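Local coordinates for polyketide biosynthesis cytochrome P450 PksS (Bacillus subtilis, PDB 4YZR), which is a heme-containing cytochrome P450 monooxygenase that acts on dihydrobacillaene in the biosynthesis of the antibiotic polyketide bacillaene, at residues 139-143 and 144-148; 113-116 and 117-120; 211-214 and 215-219; 378-382 and 383-387. All coordinates share one frame; numbering follows the deposited sequence. Where two conformers were deposited one is given.

Interaction 1 of 4, residues 139-143 and 144-148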
loop_
_atom_site.group_PDB
_atom_site.type_symbol
_atom_site.label_atom_id
_atom_site.label_comp_id
_atom_site.label_asym_id
_atom_site.label_seq_id
_atom_site.Cartn_x
_atom_site.Cartn_y
_atom_site.Cartn_z
ATOM N N ALA A 139 12.005 -17.498 -13.147
ATOM C CA ALA A 139 10.977 -16.432 -13.368
ATOM C C ALA A 139 11.488 -15.152 -12.715
ATOM O O ALA A 139 12.290 -15.138 -11.825
ATOM C CB ALA A 139 9.655 -16.826 -12.721
ATOM N N ASP A 140 10.941 -14.062 -13.223
ATOM C CA ASP A 140 10.893 -12.780 -12.491
ATOM C C ASP A 140 9.578 -12.739 -11.752
ATOM O O ASP A 140 8.518 -12.631 -12.402
ATOM C CB ASP A 140 11.054 -11.634 -13.468
ATOM C CG ASP A 140 10.744 -10.265 -12.823
ATOM O OD1 ASP A 140 10.647 -10.165 -11.585
ATOM O OD2 ASP A 140 10.630 -9.273 -13.584
ATOM N N ILE A 141 9.661 -12.901 -10.447
ATOM C CA ILE A 141 8.409 -12.906 -9.639
ATOM C C ILE A 141 7.613 -11.639 -9.799
ATOM O O ILE A 141 6.381 -11.720 -9.765
ATOM C CB ILE A 141 8.754 -13.108 -8.159
ATOM C CG1 ILE A 141 9.190 -14.577 -7.939
ATOM C CG2 ILE A 141 7.561 -12.792 -7.225
ATOM C CD1 ILE A 141 8.098 -15.612 -8.056
ATOM N N MET A 142 8.223 -10.508 -10.047
ATOM C CA MET A 142 7.376 -9.327 -10.226
ATOM C C MET A 142 6.547 -9.427 -11.457
ATOM O O MET A 142 5.318 -9.312 -11.398
ATOM C CB MET A 142 8.255 -8.113 -10.194
ATOM C CG MET A 142 9.076 -7.986 -8.909
ATOM S SD MET A 142 8.141 -8.088 -7.383
ATOM C CE MET A 142 7.047 -6.685 -7.503
ATOM N N LYS A 143 7.157 -9.665 -12.634
ATOM C CA LYS A 143 6.404 -9.738 -13.842
ATOM C C LYS A 143 5.394 -10.841 -13.928
ATOM O O LYS A 143 4.303 -10.720 -14.541
ATOM C CB LYS A 143 7.420 -9.767 -15.015
ATOM C CG LYS A 143 6.808 -9.674 -16.387
ATOM C CD LYS A 143 7.931 -9.708 -17.469
ATOM C CE LYS A 143 8.847 -10.935 -17.513
ATOM N NZ LYS A 143 8.216 -12.245 -17.148
ATOM N N SER A 144 5.788 -12.006 -13.402
ATOM C CA SER A 144 5.020 -13.215 -13.568
ATOM C C SER A 144 3.931 -13.422 -12.570
ATOM O O SER A 144 3.078 -14.244 -12.781
ATOM C CB SER A 144 5.943 -14.428 -13.600
ATOM O OG SER A 144 6.527 -14.648 -12.376
ATOM N N PHE A 145 4.027 -12.772 -11.385
ATOM C CA PHE A 145 3.139 -13.205 -10.305
ATOM C C PHE A 145 2.764 -12.004 -9.392
ATOM O O PHE A 145 1.546 -11.723 -9.265
ATOM C CB PHE A 145 3.889 -14.273 -9.446
ATOM C CG PHE A 145 3.005 -15.008 -8.432
ATOM C CD1 PHE A 145 1.960 -15.761 -8.842
ATOM C CD2 PHE A 145 3.335 -14.934 -7.096
ATOM C CE1 PHE A 145 1.141 -16.432 -7.916
ATOM C CE2 PHE A 145 2.598 -15.641 -6.175
ATOM C CZ PHE A 145 1.524 -16.331 -6.582
ATOM N N ALA A 146 3.697 -11.317 -8.825
ATOM C CA ALA A 146 3.372 -10.257 -7.793
ATOM C C ALA A 146 2.723 -9.123 -8.461
ATOM O O ALA A 146 1.790 -8.533 -7.859
ATOM C CB ALA A 146 4.611 -9.856 -7.102
ATOM N N SER A 147 3.138 -8.645 -9.662
ATOM C CA SER A 147 2.458 -7.538 -10.340
ATOM C C SER A 147 1.109 -7.925 -10.941
ATOM O O SER A 147 0.105 -7.238 -10.745
ATOM C CB SER A 147 3.396 -6.905 -11.385
ATOM O OG SER A 147 4.610 -6.426 -10.807
ATOM N N PRO A 148 0.977 -9.064 -11.667
ATOM C CA PRO A 148 -0.318 -9.353 -12.338
ATOM C C PRO A 148 -1.399 -9.745 -11.404
ATOM O O PRO A 148 -2.528 -9.390 -11.616
ATOM C CB PRO A 148 -0.000 -10.468 -13.366
ATOM C CG PRO A 148 1.316 -10.994 -12.892
ATOM C CD PRO A 148 2.073 -9.931 -12.205
#
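S144 folds back onto the carbonyl of D140 in a local contact within the first turn of the short helix 141-146, just where the chain leaves strand 138-140. It illustrates how a chain can pass from strand to helix with no linker. D140 O takes two donors from the same residue: S144 N, at 3.0 Å, comes nearly in line with the carbonyl bond, while S144 OG, at 2.8 Å, descends from above the carbonyl plane. The hydroxyl can do this because chi1 of 68° places OG between the backbone N and the carbonyl carbon, turned back toward the strand, where the methyl of A139 also meets it. D140 is the N-cap as well, its OD1 accepting from M142 N at 2.9 Å and from L399 N. One turn on, the bonding widens to a pi-type turn. I141 O receives A146 N at 2.9 Å in a nearly straight bond of 172°, with only a weak bond from F145 N, and M142 O receives S147 N at 2.9 Å in the carbonyl plane, on a lone pair. The methyl of A146 lies against M142 SD at 4.0 Å; the M142 chain, bent at chi2 and chi3, curls its CE over the same methyl. Around this turn, I141 and F145 pack on M133 of helix 119-133 and L369 of helix 355-372, M142 and A146 face V247 and L250 of helix 228-259, and strand 138-140 pairs antiparallel with strand 400-402.

Interaction 2 of 4, residues 113-116 and 117-120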
loop_
_atom_site.group_PDB
_atom_site.type_symbol
_atom_site.label_atom_id
_atom_site.label_comp_id
_atom_site.label_asym_id
_atom_site.label_seq_id
_atom_site.Cartn_x
_atom_site.Cartn_y
_atom_site.Cartn_z
ATOM N N ARG A 113 -16.960 -10.783 5.110
ATOM C CA ARG A 113 -17.574 -11.811 4.289
ATOM C C ARG A 113 -17.420 -11.407 2.841
ATOM O O ARG A 113 -17.257 -12.273 1.999
ATOM C CB ARG A 113 -19.073 -11.900 4.701
ATOM C CG ARG A 113 -19.859 -12.918 3.844
ATOM C CD ARG A 113 -19.440 -14.341 4.066
ATOM N NE ARG A 113 -20.618 -15.202 3.846
ATOM C CZ ARG A 113 -20.617 -16.536 3.970
ATOM N NH1 ARG A 113 -19.515 -17.190 4.385
ATOM N NH2 ARG A 113 -21.723 -17.205 3.730
ATOM N N THR A 114 -17.675 -10.123 2.518
ATOM C CA THR A 114 -17.685 -9.651 1.167
ATOM C C THR A 114 -16.305 -10.026 0.537
ATOM O O THR A 114 -16.175 -10.548 -0.550
ATOM C CB THR A 114 -17.981 -8.171 1.111
ATOM O OG1 THR A 114 -19.311 -7.930 1.650
ATOM C CG2 THR A 114 -17.900 -7.750 -0.245
ATOM N N ILE A 115 -15.256 -9.661 1.258
ATOM C CA ILE A 115 -13.890 -9.887 0.732
ATOM C C ILE A 115 -13.629 -11.367 0.747
ATOM O O ILE A 115 -13.044 -11.925 -0.178
ATOM C CB ILE A 115 -12.856 -9.118 1.549
ATOM C CG1 ILE A 115 -13.023 -7.666 1.356
ATOM C CG2 ILE A 115 -11.459 -9.533 1.191
ATOM C CD1 ILE A 115 -13.027 -7.261 0.013
ATOM N N GLU A 116 -14.007 -12.098 1.803
ATOM C CA GLU A 116 -13.784 -13.499 1.857
ATOM C C GLU A 116 -14.400 -14.257 0.723
ATOM O O GLU A 116 -13.912 -15.221 0.233
ATOM C CB GLU A 116 -14.284 -14.120 3.201
ATOM C CG GLU A 116 -13.890 -15.542 3.339
ATOM C CD GLU A 116 -12.386 -15.841 3.425
ATOM O OE1 GLU A 116 -11.556 -15.004 3.783
ATOM O OE2 GLU A 116 -11.930 -16.952 3.179
ATOM N N ASN A 117 -15.527 -13.743 0.281
ATOM C CA ASN A 117 -16.253 -14.283 -0.882
ATOM C C ASN A 117 -15.468 -14.262 -2.187
ATOM O O ASN A 117 -15.758 -15.030 -3.125
ATOM C CB ASN A 117 -17.623 -13.688 -1.081
ATOM C CG ASN A 117 -18.639 -14.108 -0.026
ATOM O OD1 ASN A 117 -18.457 -15.094 0.698
ATOM N ND2 ASN A 117 -19.725 -13.376 0.036
ATOM N N LEU A 118 -14.400 -13.442 -2.208
ATOM C CA LEU A 118 -13.495 -13.385 -3.363
ATOM C C LEU A 118 -12.453 -14.474 -3.383
ATOM O O LEU A 118 -11.756 -14.646 -4.378
ATOM C CB LEU A 118 -12.744 -12.043 -3.398
ATOM C CG LEU A 118 -13.669 -10.826 -3.430
ATOM C CD1 LEU A 118 -12.764 -9.584 -3.339
ATOM C CD2 LEU A 118 -14.451 -10.797 -4.733
ATOM N N ARG A 119 -12.364 -15.274 -2.360
ATOM C CA ARG A 119 -11.281 -16.258 -2.211
ATOM C C ARG A 119 -11.154 -17.151 -3.375
ATOM O O ARG A 119 -10.074 -17.326 -3.978
ATOM C CB ARG A 119 -11.467 -17.099 -0.916
ATOM C CG ARG A 119 -10.499 -18.257 -0.853
ATOM C CD ARG A 119 -10.607 -19.041 0.494
ATOM N NE ARG A 119 -10.380 -18.206 1.614
ATOM C CZ ARG A 119 -9.331 -17.936 2.352
ATOM N NH1 ARG A 119 -8.194 -18.345 2.064
ATOM N NH2 ARG A 119 -9.474 -17.103 3.384
ATOM N N GLY A 120 -12.239 -17.779 -3.814
ATOM C CA GLY A 120 -12.151 -18.737 -4.910
ATOM C C GLY A 120 -11.642 -18.112 -6.178
ATOM O O GLY A 120 -10.778 -18.671 -6.913
#
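E116 and R119 lie side by side and point the same way, the carboxylate coming to the edge of the guanidinium rather than over its face. Their planes are 37° apart as modelled. OE2 is directed at both NE and NH2 of R119, but its position is less certain in the model, and the very short separations there are best not read closely; the bond from R119 NH2 to E116 OE1, at 3.0 Å, is weak. E116 reaches the arginine by extending CG anti to its own backbone N (chi1 -172°) and then bending at chi2, while R119 runs out straight before turning at chi3. The R119 side chain also touches L360 and H363, both of helix 355-372. Beneath this pair the backbone makes a type I beta turn from E116 to R119, closed by R119 N to E116 O at 3.0 Å, which links helix 112-116 to helix 119-133. L118 N bonds to I115 O at 2.9 Å from well above the carbonyl plane, a three-residue step that marks the break from regular helical pairing, whereas N117 N still reaches back four residues to R113 O at 2.8 Å. On the outer side, R113 and N117 cross with guanidinium and amide planes 55° apart; N117 OD1 lies over one face of the guanidinium and 3.6 Å from R113 CD. Turned inward, I115 CD1 meets L118 CD1 at 4.1 Å, and I115 also packs on P356 and L360.

Interaction 3 of 4, residues 211-214 and 215-219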
loop_
_atom_site.group_PDB
_atom_site.type_symbol
_atom_site.label_atom_id
_atom_site.label_comp_id
_atom_site.label_asym_id
_atom_site.label_seq_id
_atom_site.Cartn_x
_atom_site.Cartn_y
_atom_site.Cartn_z
ATOM N N ASP A 211 -20.319 -5.855 -9.478
ATOM C CA ASP A 211 -18.939 -5.318 -9.388
ATOM C C ASP A 211 -18.991 -4.122 -8.462
ATOM O O ASP A 211 -20.050 -3.503 -8.156
ATOM C CB ASP A 211 -18.419 -4.821 -10.784
ATOM C CG ASP A 211 -19.257 -3.692 -11.302
ATOM O OD1 ASP A 211 -20.272 -3.898 -11.964
ATOM O OD2 ASP A 211 -19.001 -2.493 -11.095
ATOM N N LEU A 212 -17.843 -3.661 -8.057
ATOM C CA LEU A 212 -17.758 -2.623 -7.069
ATOM C C LEU A 212 -18.104 -1.295 -7.607
ATOM O O LEU A 212 -18.610 -0.425 -6.786
ATOM C CB LEU A 212 -16.352 -2.655 -6.449
ATOM C CG LEU A 212 -16.077 -1.651 -5.321
ATOM C CD1 LEU A 212 -17.041 -1.917 -4.215
ATOM C CD2 LEU A 212 -14.638 -1.952 -4.820
ATOM N N ILE A 213 -17.964 -0.943 -8.885
ATOM C CA ILE A 213 -18.369 0.327 -9.359
ATOM C C ILE A 213 -19.915 0.389 -9.246
ATOM O O ILE A 213 -20.487 1.379 -8.688
ATOM C CB ILE A 213 -17.950 0.630 -10.807
ATOM C CG1 ILE A 213 -16.412 0.694 -10.817
ATOM C CG2 ILE A 213 -18.589 1.920 -11.304
ATOM C CD1 ILE A 213 -15.872 0.794 -12.182
ATOM N N SER A 214 -20.613 -0.686 -9.636
ATOM C CA SER A 214 -22.059 -0.721 -9.518
ATOM C C SER A 214 -22.432 -0.582 -8.059
ATOM O O SER A 214 -23.405 0.241 -7.738
ATOM C CB SER A 214 -22.527 -2.064 -9.987
ATOM O OG SER A 214 -22.422 -2.181 -11.425
ATOM N N LYS A 215 -21.802 -1.282 -7.168
ATOM C CA LYS A 215 -22.153 -1.243 -5.756
ATOM C C LYS A 215 -21.917 0.173 -5.184
ATOM O O LYS A 215 -22.731 0.648 -4.339
ATOM C CB LYS A 215 -21.412 -2.258 -4.950
ATOM C CG LYS A 215 -21.797 -3.723 -5.191
ATOM C CD LYS A 215 -21.109 -4.693 -4.168
ATOM C CE LYS A 215 -21.364 -4.250 -2.693
ATOM N NZ LYS A 215 -21.145 -5.132 -1.461
ATOM N N LEU A 216 -20.864 0.925 -5.536
ATOM C CA LEU A 216 -20.611 2.282 -5.039
ATOM C C LEU A 216 -21.632 3.241 -5.582
ATOM O O LEU A 216 -22.048 4.175 -4.884
ATOM C CB LEU A 216 -19.195 2.746 -5.364
ATOM C CG LEU A 216 -18.141 2.176 -4.458
ATOM C CD1 LEU A 216 -16.774 2.421 -5.059
ATOM C CD2 LEU A 216 -18.203 2.874 -3.107
ATOM N N VAL A 217 -21.998 3.110 -6.842
ATOM C CA VAL A 217 -22.984 3.939 -7.476
ATOM C C VAL A 217 -24.318 3.814 -6.757
ATOM O O VAL A 217 -24.929 4.898 -6.537
ATOM C CB VAL A 217 -23.116 3.629 -8.955
ATOM C CG1 VAL A 217 -24.375 4.292 -9.572
ATOM C CG2 VAL A 217 -21.888 4.052 -9.660
ATOM N N HIS A 218 -24.634 2.640 -6.279
ATOM C CA HIS A 218 -25.929 2.440 -5.619
ATOM C C HIS A 218 -25.935 2.549 -4.124
ATOM O O HIS A 218 -26.976 2.607 -3.515
ATOM C CB HIS A 218 -26.585 1.207 -6.190
ATOM C CG HIS A 218 -26.949 1.412 -7.631
ATOM N ND1 HIS A 218 -26.236 0.884 -8.688
ATOM C CD2 HIS A 218 -27.906 2.203 -8.177
ATOM C CE1 HIS A 218 -26.799 1.281 -9.821
ATOM N NE2 HIS A 218 -27.786 2.110 -9.533
ATOM N N ALA A 219 -24.773 2.734 -3.506
ATOM C CA ALA A 219 -24.674 2.898 -2.087
ATOM C C ALA A 219 -25.404 4.224 -1.618
ATOM O O ALA A 219 -25.397 5.210 -2.277
ATOM C CB ALA A 219 -23.214 2.948 -1.649
#
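S214 O is gripped twice by one residue: H218 N and H218 ND1 each donate to it at 3.1 Å, reaching the carbonyl from opposite faces of its plane. The imidazole meets the oxygen with its edge, the acceptor lying 25° out of the ring plane, and the other ring nitrogen, H218 NE2, is bonded to R205 O. V217 CG1 sits over one face of the ring, toward its rim. At the other end of this short helix, D211 is the N-cap. Its OD2 accepts from S214 N at 2.8 Å, met from above the carboxylate plane, and weakly from I213 N; its OD1 takes the S214 hydroxyl at 2.8 Å on the syn side but well out of the carboxylate plane. With chi1 of -73°, S214 OG stands beside its own backbone N, so hydroxyl and amide face the same carboxylate. Regular helical bonds fill the middle, such as V217 N to I213 O at 2.9 Å. On the inner side L212 CG touches L216 CD1 at 4.1 Å, and L216 continues onto L231 and L235 of helix 228-259. D211 OD2 also forms a salt bridge with R204 of helix 183-206. A buried carboxylate facing amide hydrogens, a hydroxyl and an arginine would probably remain ionised, and both donating ring nitrogens of H218 are consistent with a protonated, positively charged imidazole near the helix C terminus.

Interaction 4 of 4, residues 378-382 and 383-387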
loop_
_atom_site.group_PDB
_atom_site.type_symbol
_atom_site.label_atom_id
_atom_site.label_comp_id
_atom_site.label_asym_id
_atom_site.label_seq_id
_atom_site.Cartn_x
_atom_site.Cartn_y
_atom_site.Cartn_z
ATOM N N LEU A 378 16.192 -17.647 -4.506
ATOM C CA LEU A 378 16.605 -16.378 -5.048
ATOM C C LEU A 378 17.680 -16.498 -6.115
ATOM O O LEU A 378 18.577 -17.398 -5.944
ATOM C CB LEU A 378 17.030 -15.483 -3.861
ATOM C CG LEU A 378 17.088 -14.005 -3.986
ATOM C CD1 LEU A 378 15.755 -13.432 -4.406
ATOM C CD2 LEU A 378 17.520 -13.475 -2.617
ATOM N N ALA A 379 17.634 -15.827 -7.228
ATOM C CA ALA A 379 18.607 -15.960 -8.336
ATOM C C ALA A 379 19.158 -14.564 -8.619
ATOM O O ALA A 379 19.423 -14.209 -9.742
ATOM C CB ALA A 379 17.925 -16.495 -9.562
ATOM N N VAL A 380 19.356 -13.759 -7.571
ATOM C CA VAL A 380 19.970 -12.395 -7.654
ATOM C C VAL A 380 20.731 -12.218 -6.374
ATOM O O VAL A 380 20.278 -12.606 -5.302
ATOM C CB VAL A 380 18.884 -11.304 -7.804
ATOM C CG1 VAL A 380 17.851 -11.352 -6.711
ATOM C CG2 VAL A 380 19.489 -9.922 -7.925
ATOM N N ALA A 381 21.979 -11.745 -6.487
ATOM C CA ALA A 381 22.773 -11.452 -5.307
ATOM C C ALA A 381 22.228 -10.218 -4.561
ATOM O O ALA A 381 21.726 -9.293 -5.183
ATOM C CB ALA A 381 24.227 -11.195 -5.703
ATOM N N PRO A 382 22.442 -10.156 -3.249
ATOM C CA PRO A 382 21.942 -8.986 -2.463
ATOM C C PRO A 382 22.280 -7.601 -2.998
ATOM O O PRO A 382 21.426 -6.712 -3.037
ATOM C CB PRO A 382 22.647 -9.209 -1.095
ATOM C CG PRO A 382 22.717 -10.675 -1.003
ATOM C CD PRO A 382 23.024 -11.196 -2.355
ATOM N N ASP A 383 23.529 -7.382 -3.435
ATOM C CA ASP A 383 23.905 -6.090 -3.970
ATOM C C ASP A 383 23.302 -5.762 -5.301
ATOM O O ASP A 383 23.336 -4.603 -5.636
ATOM C CB ASP A 383 25.426 -6.004 -4.165
ATOM C CG ASP A 383 26.209 -6.080 -2.831
ATOM O OD1 ASP A 383 25.624 -5.922 -1.732
ATOM O OD2 ASP A 383 27.434 -6.303 -2.906
ATOM N N ASP A 384 22.683 -6.728 -6.037
ATOM C CA ASP A 384 22.143 -6.551 -7.339
ATOM C C ASP A 384 20.587 -6.398 -7.365
ATOM O O ASP A 384 20.003 -6.256 -8.417
ATOM C CB ASP A 384 22.561 -7.705 -8.229
ATOM C CG ASP A 384 24.088 -7.698 -8.444
ATOM O OD1 ASP A 384 24.656 -6.563 -8.430
ATOM O OD2 ASP A 384 24.642 -8.807 -8.617
ATOM N N ILE A 385 20.021 -6.534 -6.174
ATOM C CA ILE A 385 18.545 -6.455 -6.060
ATOM C C ILE A 385 18.174 -5.049 -6.464
ATOM O O ILE A 385 18.801 -4.076 -6.014
ATOM C CB ILE A 385 18.084 -6.761 -4.655
ATOM C CG1 ILE A 385 18.277 -8.274 -4.367
ATOM C CG2 ILE A 385 16.575 -6.391 -4.488
ATOM C CD1 ILE A 385 17.992 -8.818 -3.016
ATOM N N GLN A 386 17.170 -4.911 -7.295
ATOM C CA GLN A 386 16.778 -3.643 -7.905
ATOM C C GLN A 386 15.442 -3.193 -7.284
ATOM O O GLN A 386 14.393 -3.795 -7.507
ATOM C CB GLN A 386 16.622 -3.718 -9.396
ATOM C CG GLN A 386 17.874 -4.257 -10.152
ATOM C CD GLN A 386 19.072 -3.399 -9.890
ATOM O OE1 GLN A 386 20.109 -3.881 -9.451
ATOM N NE2 GLN A 386 18.910 -2.105 -10.038
ATOM N N TRP A 387 15.508 -2.070 -6.661
ATOM C CA TRP A 387 14.366 -1.441 -6.048
ATOM C C TRP A 387 13.867 -0.263 -6.865
ATOM O O TRP A 387 14.706 0.489 -7.464
ATOM C CB TRP A 387 14.723 -0.927 -4.657
ATOM C CG TRP A 387 14.985 -1.988 -3.718
ATOM C CD1 TRP A 387 16.192 -2.523 -3.397
ATOM C CD2 TRP A 387 14.018 -2.770 -2.986
ATOM N NE1 TRP A 387 16.037 -3.567 -2.519
ATOM C CE2 TRP A 387 14.728 -3.713 -2.216
ATOM C CE3 TRP A 387 12.640 -2.699 -2.840
ATOM C CZ2 TRP A 387 14.065 -4.623 -1.380
ATOM C CZ3 TRP A 387 12.001 -3.603 -2.035
ATOM C CH2 TRP A 387 12.692 -4.561 -1.411
HETATM O O HOH W 1 23.077 -11.032 -9.036
HETATM O O HOH W 2 20.600 -3.978 -3.882
#
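Backbone bonds define the contact between A381 and D384, a single 3-10 turn at the protein surface. D384 N donates to A381 O at 2.9 Å, approaching from above the carbonyl plane, and I385 N adds a weak bond to P382 O at 3.4 Å. Each joins residues three apart, the spacing that separates a 3-10 turn from an alpha-helical one, and P382 opens the turn with a ring that has no amide hydrogen to give. Water-mediated bonds come next. One water accepts from A381 N at 2.9 Å and donates to D384 OD2 at 2.8 Å, so the carboxylate is tied back to the backbone that precedes the turn; chi1 of -65° sets CG beside the backbone N of D384 and lets OD2 pass near the methyl of A381. A second water lies near both P382 O and I385 O, within donating distance of each, though other acceptors compete for its protons. Apolar contact supplies the rest. V380 and I385 meet at about a right angle, with V380 CG1 at 3.9 Å from I385 CG1, while V380 CG2 rests on the D384 backbone and 3.8 Å from D384 CB. Both valine branches lean on the returning chain at D384 and I385. The turn lies in the connection between strands 377-378 and 400-402: L378 and I385 pack on L255 of helix 228-259, I385 also on L396, and W387 makes a cation-pi contact with R394 while touching S252 and L255 of that helix.

How the interactions relate
From the N terminus the contacts come in the order interaction 2, interaction 1, interaction 3, interaction 4, strictly in series, with none enclosing or crossing another. Each closes only a turn of its own. Interaction 2 joins helix 112-116 to helix 119-133, whose far end leads through strand 138-140 into interaction 1. Interaction 3 follows helix 183-206, and its nearest atoms come to about 4 Å from those of interaction 2 without touching. Interactions 1 and 4 lie about 15 Å apart between centres, at the two outer strands of one sheet, with strand 400-402 between. Helix 228-259 is shared by interactions 1, 3 and 4; helix 355-372 by interactions 1 and 2.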